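Local coordinates for protein tRNA-5-methyluridine(54) 2-sulfurtransferase (Pyrococcus horikoshii, PDB 3VRH) that catalyses the ATP-dependent 2-thiolation of 5-methyluridine 54 in the T loop of tRNAs, stabilising them against heat in thermophiles, at residues I50-S55 and A150-H155. Sequence-based numbering, arbitrary orientation.
Sequences ILVAVS and AIATGH. With BCN (bicine), chain D.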
# COMPACT_ATOMS: atom_id res chain seq x y z
N ILE A 50 5.89 34.24 1.86
CA ILE A 50 5.31 32.95 1.51
C ILE A 50 4.18 33.09 0.49
O ILE A 50 3.32 33.96 0.61
CB ILE A 50 4.80 32.24 2.75
CG1 ILE A 50 5.91 32.22 3.81
CG2 ILE A 50 4.31 30.85 2.39
CD1 ILE A 50 5.42 32.19 5.25
N LEU A 51 4.19 32.22 -0.51
CA LEU A 51 3.15 32.20 -1.51
C LEU A 51 2.24 30.99 -1.30
O LEU A 51 2.74 29.87 -1.16
CB LEU A 51 3.77 32.15 -2.90
CG LEU A 51 2.74 32.10 -4.04
CD1 LEU A 51 2.05 33.45 -4.15
CD2 LEU A 51 3.35 31.67 -5.37
N VAL A 52 0.93 31.20 -1.25
CA VAL A 52 -0.02 30.07 -1.16
C VAL A 52 -0.85 30.00 -2.45
O VAL A 52 -1.48 30.98 -2.85
CB VAL A 52 -0.96 30.16 0.06
CG1 VAL A 52 -1.90 28.96 0.10
CG2 VAL A 52 -0.16 30.26 1.34
N ALA A 53 -0.80 28.84 -3.10
CA ALA A 53 -1.53 28.64 -4.35
C ALA A 53 -2.94 28.32 -4.00
O ALA A 53 -3.21 27.25 -3.47
CB ALA A 53 -0.91 27.49 -5.16
N VAL A 54 -3.86 29.23 -4.27
CA VAL A 54 -5.24 29.03 -3.83
C VAL A 54 -6.16 28.64 -5.01
O VAL A 54 -6.40 29.43 -5.91
CB VAL A 54 -5.75 30.24 -3.01
CG1 VAL A 54 -4.82 30.49 -1.84
CG2 VAL A 54 -5.79 31.48 -3.85
N SER A 55 -6.64 27.41 -4.98
CA SER A 55 -7.48 26.88 -6.06
C SER A 55 -8.94 27.29 -5.90
O SER A 55 -9.74 27.13 -6.81
CB SER A 55 -7.43 25.35 -6.04
OG SER A 55 -7.93 24.90 -4.78
N ALA A 150 9.16 30.76 -0.33
CA ALA A 150 8.53 29.48 -0.07
C ALA A 150 7.14 29.44 -0.68
O ALA A 150 6.46 30.46 -0.78
CB ALA A 150 8.46 29.23 1.43
N ILE A 151 6.73 28.24 -1.08
CA ILE A 151 5.37 27.98 -1.52
C ILE A 151 4.77 27.02 -0.51
O ILE A 151 5.34 25.96 -0.24
CB ILE A 151 5.37 27.33 -2.90
CG1 ILE A 151 5.89 28.31 -3.95
CG2 ILE A 151 3.99 26.81 -3.26
CD1 ILE A 151 6.17 27.68 -5.28
N ALA A 152 3.63 27.39 0.06
CA ALA A 152 2.90 26.48 0.95
C ALA A 152 1.67 25.93 0.22
O ALA A 152 0.92 26.70 -0.38
CB ALA A 152 2.49 27.20 2.21
N THR A 153 1.49 24.61 0.27
CA THR A 153 0.30 23.96 -0.30
C THR A 153 -0.58 23.36 0.81
O THR A 153 -0.19 23.32 1.97
CB THR A 153 0.68 22.90 -1.34
OG1 THR A 153 1.39 21.85 -0.70
CG2 THR A 153 1.56 23.51 -2.43
N GLY A 154 -1.78 22.92 0.45
CA GLY A 154 -2.79 22.53 1.42
C GLY A 154 -2.95 21.03 1.67
O GLY A 154 -3.88 20.61 2.36
N HIS A 155 -2.05 20.23 1.11
CA HIS A 155 -2.03 18.79 1.34
C HIS A 155 -2.08 18.45 2.81
O HIS A 155 -1.24 18.89 3.60
CB HIS A 155 -0.76 18.17 0.74
CG HIS A 155 -0.62 18.37 -0.73
ND1 HIS A 155 -0.32 19.60 -1.29
CD2 HIS A 155 -0.71 17.50 -1.76
CE1 HIS A 155 -0.25 19.47 -2.61
NE2 HIS A 155 -0.49 18.21 -2.92
N1 BCN D . -3.95 22.29 -2.84
C1 BCN D . -4.18 21.18 -1.83
C2 BCN D . -4.41 19.84 -2.42
O21 BCN D . -3.91 19.60 -3.55
O22 BCN D . -5.12 18.99 -1.83
C3 BCN D . -5.23 22.93 -3.25
C4 BCN D . -6.47 22.75 -2.35
O4 BCN D . -7.31 23.61 -2.24
C5 BCN D . -3.07 23.30 -2.26
C6 BCN D . -2.55 24.28 -3.23
O6 BCN D . -1.62 24.96 -2.97
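Ile50 carries CG2 beside its carbonyl carbon, and Val52, with CG1 anti to the backbone N (chi1 -179°), has its CG2 beside that N; on the face they share with Ala152, these torsions bring Ile50 CG2 and Val52 CG2 each to 4.1 Å from Ala152 CB. Strands 49-53 and 150-152 are parallel neighbours in the central sheet of the PP-loop domain, an alpha/beta fold of the HUP clan; strand 73-80 flanks 49-53 on its other side. The axes of 50-53 and 150-152 approach to 4.7 Å, their directions 34° apart. Two backbone bonds, both made by Leu51, tie them: Leu51 N gives a nearly straight bond to Ala150 O (2.9 Å), and Leu51 O accepts a hydrogen bond from Ala152 N while also receiving a CA-H...O contact from Ile151. Beyond this pair the strands part, and Ala53 N lies 3.9 Å from Ala152 O. Helix 58-69 packs on Val52 and Ala152 through Leu67. Leu51 and Ile151 occupy the other face, only loosely touching each other and covered by helix 127-145.

Where the strands diverge, their C-terminal ends and the following loops receive bicine in the nucleotide-binding region; Ala53 and Gly154 bind ATP. Bicine O6 donates to Ala53 O (2.8 Å), and Ser55 OG, which also bonds to Gly57 N, pairs with bicine O4 (2.9 Å). Gly154 lines the bicine pocket. Thr153 OG1 hydrogen-bonds to His155 ND1, bracing the imidazole, and bicine O21 sits over one face of that ring, offset toward its rim.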